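Local coordinates for carboxypeptidase A (Helicoverpa armigera, PDB 1JQG), which probably acts as a zinc-dependent metallocarboxypeptidase, trimming residues from the C-terminal end of peptides, and is seen here as a proenzyme, at residues L179-L188 and Y224-R235. Residues are numbered along the deposited sequence; the frame is centred on the assembly and turned at random.
Sequences LLHCREWVTL and YVHTFGGDRYWR. With ZN (zinc ion), chain B.
The guanidinium of Arg232 lies flat on one indole face of Trp185, planes 11° apart, its CZ 3.8 Å from the centroid of the six-membered ring: a cation-pi stack. Arginine suits this place because it can stack and still donate at its edge, NH1 to Arg183 O in the carbonyl plane and NE to Glu98. Tryptophan offers two broad faces and an N-H: against the opposite face Tyr224 turns its edge and Phe228 leans obliquely, while Trp185 NE1 donates, nearly in its ring plane, to Thr227 OG1 (3.2 Å). Leu179 CD1 sits over the centre of the Tyr224 ring in a CH-pi contact, 3.6 Å from its centroid. With an alanine at Trp185, Arg232 is likely to lose its stacking surface and Thr227 OG1 this donor. This buried cluster meets solvent at exposed Phe228; partly exposed Arg235 lies at another margin, where a water bridges its O to Leu180 O. With CG between backbone N and carbonyl carbon (chi1 61°) and the chain extended beyond, Arg183 NH1 reaches Tyr233 O (3.0 Å), and Asp50 offsets its charge. Asp252 serves both Arg235 and His181 NE2, probably steadying the imidazole whose ND1 binds zinc. His181 and Glu184, completed by His306, form the HxxE...H zinc site of M14 carboxypeptidases.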
loop_
_atom_site.group_PDB
_atom_site.type_symbol
_atom_site.label_atom_id
_atom_site.label_comp_id
_atom_site.label_asym_id
_atom_site.label_seq_id
_atom_site.Cartn_x
_atom_site.Cartn_y
_atom_site.Cartn_z
ATOM N N LEU A 179 2.585 -2.562 3.117
ATOM C CA LEU A 179 1.943 -3.852 3.275
ATOM C C LEU A 179 0.671 -3.842 4.105
ATOM O O LEU A 179 0.247 -4.849 4.618
ATOM C CB LEU A 179 2.937 -4.895 3.778
ATOM C CG LEU A 179 3.977 -5.405 2.757
ATOM C CD1 LEU A 179 4.858 -6.503 3.332
ATOM C CD2 LEU A 179 3.385 -5.905 1.447
ATOM N N LEU A 180 -0.048 -2.739 4.138
ATOM C CA LEU A 180 -1.346 -2.626 4.771
ATOM C C LEU A 180 -2.324 -3.558 4.025
ATOM O O LEU A 180 -3.119 -4.268 4.648
ATOM C CB LEU A 180 -1.812 -1.176 4.807
ATOM C CG LEU A 180 -3.013 -0.851 5.700
ATOM C CD1 LEU A 180 -2.675 -1.159 7.125
ATOM C CD2 LEU A 180 -3.532 0.569 5.575
ATOM N N HIS A 181 -2.259 -3.532 2.703
ATOM C CA HIS A 181 -2.925 -4.459 1.819
ATOM C C HIS A 181 -1.879 -5.498 1.410
ATOM O O HIS A 181 -1.010 -5.328 0.526
ATOM C CB HIS A 181 -3.480 -3.734 0.610
ATOM C CG HIS A 181 -4.721 -2.963 0.881
ATOM N ND1 HIS A 181 -5.106 -1.835 0.279
ATOM C CD2 HIS A 181 -5.768 -3.127 1.726
ATOM C CE1 HIS A 181 -6.213 -1.252 0.584
ATOM N NE2 HIS A 181 -6.647 -2.083 1.523
ATOM N N CYS A 182 -1.910 -6.653 2.062
ATOM C CA CYS A 182 -0.927 -7.694 1.926
ATOM C C CYS A 182 -0.560 -8.182 0.560
ATOM O O CYS A 182 0.558 -8.683 0.383
ATOM C CB CYS A 182 -1.416 -8.776 2.865
ATOM S SG CYS A 182 -3.091 -9.366 2.669
ATOM N N ARG A 183 -1.376 -8.015 -0.453
ATOM C CA ARG A 183 -1.084 -8.484 -1.807
ATOM C C ARG A 183 -0.211 -7.510 -2.593
ATOM O O ARG A 183 0.307 -7.837 -3.670
ATOM C CB ARG A 183 -2.320 -8.718 -2.649
ATOM C CG ARG A 183 -3.211 -7.536 -2.909
ATOM C CD ARG A 183 -4.510 -7.943 -3.586
ATOM N NE ARG A 183 -5.262 -6.785 -4.093
ATOM C CZ ARG A 183 -6.491 -6.909 -4.588
ATOM N NH1 ARG A 183 -7.074 -8.089 -4.682
ATOM N NH2 ARG A 183 -7.161 -5.893 -5.072
ATOM N N GLU A 184 -0.049 -6.294 -2.052
ATOM C CA GLU A 184 0.809 -5.315 -2.710
ATOM C C GLU A 184 2.283 -5.477 -2.342
ATOM O O GLU A 184 2.830 -4.667 -1.588
ATOM C CB GLU A 184 0.323 -3.907 -2.378
ATOM C CG GLU A 184 -1.120 -3.713 -2.701
ATOM C CD GLU A 184 -1.668 -2.436 -2.115
ATOM O OE1 GLU A 184 -2.866 -2.339 -2.494
ATOM O OE2 GLU A 184 -0.941 -1.762 -1.407
ATOM N N TRP A 185 2.908 -6.546 -2.847
ATOM C CA TRP A 185 4.242 -6.958 -2.490
ATOM C C TRP A 185 5.333 -5.989 -2.832
ATOM O O TRP A 185 6.284 -5.787 -2.095
ATOM C CB TRP A 185 4.595 -8.317 -3.132
ATOM C CG TRP A 185 3.889 -9.477 -2.495
ATOM C CD1 TRP A 185 2.892 -9.445 -1.557
ATOM C CD2 TRP A 185 4.133 -10.868 -2.764
ATOM N NE1 TRP A 185 2.507 -10.739 -1.235
ATOM C CE2 TRP A 185 3.242 -11.617 -1.969
ATOM C CE3 TRP A 185 5.021 -11.547 -3.623
ATOM C CZ2 TRP A 185 3.228 -13.002 -1.999
ATOM C CZ3 TRP A 185 4.991 -12.935 -3.639
ATOM C CH2 TRP A 185 4.102 -13.643 -2.837
ATOM N N VAL A 186 5.179 -5.239 -3.906
ATOM C CA VAL A 186 6.141 -4.239 -4.328
ATOM C C VAL A 186 6.288 -3.070 -3.348
ATOM O O VAL A 186 7.222 -2.278 -3.488
ATOM C CB VAL A 186 5.811 -3.756 -5.758
ATOM C CG1 VAL A 186 4.630 -2.794 -5.862
ATOM C CG2 VAL A 186 7.058 -3.134 -6.389
ATOM N N THR A 187 5.428 -2.958 -2.322
ATOM C CA THR A 187 5.515 -1.889 -1.350
ATOM C C THR A 187 6.618 -2.110 -0.321
ATOM O O THR A 187 7.156 -1.096 0.230
ATOM C CB THR A 187 4.195 -1.632 -0.617
ATOM O OG1 THR A 187 3.796 -2.770 0.155
ATOM C CG2 THR A 187 3.131 -1.262 -1.637
ATOM N N LEU A 188 6.942 -3.362 -0.022
ATOM C CA LEU A 188 7.943 -3.723 0.967
ATOM C C LEU A 188 9.346 -3.319 0.581
ATOM O O LEU A 188 10.062 -2.574 1.281
ATOM C CB LEU A 188 7.886 -5.220 1.308
ATOM C CG LEU A 188 8.882 -5.698 2.390
ATOM C CD1 LEU A 188 8.703 -5.030 3.759
ATOM C CD2 LEU A 188 8.850 -7.198 2.632
ATOM N N TYR A 224 -0.108 -11.041 4.745
ATOM C CA TYR A 224 1.119 -11.204 3.999
ATOM C C TYR A 224 1.561 -12.673 3.999
ATOM O O TYR A 224 2.059 -13.156 2.966
ATOM C CB TYR A 224 2.216 -10.282 4.561
ATOM C CG TYR A 224 3.469 -10.184 3.710
ATOM C CD1 TYR A 224 3.366 -9.898 2.356
ATOM C CD2 TYR A 224 4.731 -10.367 4.224
ATOM C CE1 TYR A 224 4.483 -9.800 1.562
ATOM C CE2 TYR A 224 5.868 -10.272 3.442
ATOM C CZ TYR A 224 5.734 -9.988 2.104
ATOM O OH TYR A 224 6.843 -9.898 1.310
ATOM N N VAL A 225 1.421 -13.338 5.140
ATOM C CA VAL A 225 1.889 -14.730 5.259
ATOM C C VAL A 225 0.937 -15.601 4.445
ATOM O O VAL A 225 1.325 -16.553 3.785
ATOM C CB VAL A 225 1.986 -15.176 6.723
ATOM C CG1 VAL A 225 2.096 -16.675 6.996
ATOM C CG2 VAL A 225 3.179 -14.502 7.418
ATOM N N HIS A 226 -0.341 -15.226 4.445
ATOM C CA HIS A 226 -1.382 -15.945 3.761
ATOM C C HIS A 226 -1.197 -15.835 2.251
ATOM O O HIS A 226 -1.470 -16.788 1.502
ATOM C CB HIS A 226 -2.757 -15.402 4.174
ATOM C CG HIS A 226 -3.926 -16.179 3.637
ATOM N ND1 HIS A 226 -4.901 -15.628 2.808
ATOM C CD2 HIS A 226 -4.277 -17.478 3.822
ATOM C CE1 HIS A 226 -5.801 -16.557 2.529
ATOM N NE2 HIS A 226 -5.428 -17.702 3.091
ATOM N N THR A 227 -0.748 -14.681 1.775
ATOM C CA THR A 227 -0.498 -14.476 0.356
ATOM C C THR A 227 0.726 -15.251 -0.141
ATOM O O THR A 227 0.831 -15.489 -1.345
ATOM C CB THR A 227 -0.308 -12.982 0.035
ATOM O OG1 THR A 227 0.789 -12.478 0.798
ATOM C CG2 THR A 227 -1.537 -12.148 0.375
ATOM N N PHE A 228 1.662 -15.576 0.758
ATOM C CA PHE A 228 2.853 -16.328 0.442
ATOM C C PHE A 228 2.603 -17.816 0.181
ATOM O O PHE A 228 3.305 -18.444 -0.616
ATOM C CB PHE A 228 3.899 -16.224 1.562
ATOM C CG PHE A 228 5.040 -15.299 1.203
ATOM C CD1 PHE A 228 6.327 -15.801 1.146
ATOM C CD2 PHE A 228 4.817 -13.946 0.913
ATOM C CE1 PHE A 228 7.392 -14.981 0.845
ATOM C CE2 PHE A 228 5.878 -13.164 0.571
ATOM C CZ PHE A 228 7.154 -13.656 0.552
ATOM N N GLY A 229 1.613 -18.394 0.826
ATOM C CA GLY A 229 1.255 -19.766 0.605
ATOM C C GLY A 229 -0.246 -19.969 0.634
ATOM O O GLY A 229 -0.833 -20.388 1.625
ATOM N N GLY A 230 -0.899 -19.603 -0.459
ATOM C CA GLY A 230 -2.357 -19.661 -0.516
ATOM C C GLY A 230 -2.942 -18.586 -1.440
ATOM O O GLY A 230 -2.610 -18.454 -2.640
ATOM N N ASP A 231 -3.841 -17.774 -0.850
ATOM C CA ASP A 231 -4.459 -16.706 -1.616
ATOM C C ASP A 231 -3.509 -15.560 -1.893
ATOM O O ASP A 231 -3.426 -14.544 -1.188
ATOM C CB ASP A 231 -5.723 -16.265 -0.874
ATOM C CG ASP A 231 -6.638 -15.459 -1.770
ATOM O OD1 ASP A 231 -7.848 -15.675 -1.747
ATOM O OD2 ASP A 231 -6.102 -14.575 -2.478
ATOM N N ARG A 232 -2.826 -15.578 -3.044
ATOM C CA ARG A 232 -1.961 -14.529 -3.532
ATOM C C ARG A 232 -2.660 -13.168 -3.596
ATOM O O ARG A 232 -2.023 -12.110 -3.411
ATOM C CB ARG A 232 -1.413 -14.856 -4.924
ATOM C CG ARG A 232 -0.443 -13.855 -5.541
ATOM C CD ARG A 232 0.736 -13.512 -4.693
ATOM N NE ARG A 232 1.643 -12.528 -5.294
ATOM C CZ ARG A 232 1.432 -11.194 -5.183
ATOM N NH1 ARG A 232 0.371 -10.716 -4.525
ATOM N NH2 ARG A 232 2.273 -10.296 -5.732
ATOM N N TYR A 233 -3.941 -13.159 -4.002
ATOM C CA TYR A 233 -4.621 -11.891 -4.214
ATOM C C TYR A 233 -5.406 -11.430 -2.994
ATOM O O TYR A 233 -6.282 -10.559 -3.124
ATOM C CB TYR A 233 -5.501 -11.959 -5.456
ATOM C CG TYR A 233 -4.743 -11.973 -6.753
ATOM C CD1 TYR A 233 -5.036 -12.906 -7.760
ATOM C CD2 TYR A 233 -3.740 -11.026 -7.001
ATOM C CE1 TYR A 233 -4.339 -12.904 -8.957
ATOM C CE2 TYR A 233 -3.030 -11.015 -8.195
ATOM C CZ TYR A 233 -3.344 -11.957 -9.168
ATOM O OH TYR A 233 -2.656 -11.935 -10.351
ATOM N N TRP A 234 -5.099 -11.995 -1.824
ATOM C CA TRP A 234 -5.709 -11.549 -0.578
ATOM C C TRP A 234 -5.171 -10.152 -0.218
ATOM O O TRP A 234 -3.961 -9.905 -0.302
ATOM C CB TRP A 234 -5.465 -12.614 0.489
ATOM C CG TRP A 234 -6.207 -12.357 1.776
ATOM C CD1 TRP A 234 -5.758 -11.719 2.910
ATOM C CD2 TRP A 234 -7.569 -12.735 2.044
ATOM N NE1 TRP A 234 -6.761 -11.672 3.852
ATOM C CE2 TRP A 234 -7.873 -12.301 3.351
ATOM C CE3 TRP A 234 -8.547 -13.396 1.311
ATOM C CZ2 TRP A 234 -9.131 -12.497 3.936
ATOM C CZ3 TRP A 234 -9.790 -13.604 1.878
ATOM C CH2 TRP A 234 -10.070 -13.151 3.180
ATOM N N ARG A 235 -6.020 -9.283 0.288
ATOM C CA ARG A 235 -5.629 -7.931 0.697
ATOM C C ARG A 235 -6.019 -7.581 2.133
ATOM O O ARG A 235 -5.471 -6.657 2.726
ATOM C CB ARG A 235 -6.247 -6.905 -0.259
ATOM C CG ARG A 235 -7.759 -6.954 -0.349
ATOM C CD ARG A 235 -8.294 -5.983 -1.398
ATOM N NE ARG A 235 -8.112 -4.602 -0.962
ATOM C CZ ARG A 235 -9.047 -3.665 -1.100
ATOM N NH1 ARG A 235 -10.206 -4.012 -1.650
ATOM N NH2 ARG A 235 -8.844 -2.407 -0.707
HETATM ZN ZN ZN B . -3.919 -0.757 -1.286
HETATM O O HOH W 1 -5.807 -4.843 4.667
HETATM O O HOH W 2 -5.386 0.573 -2.720
#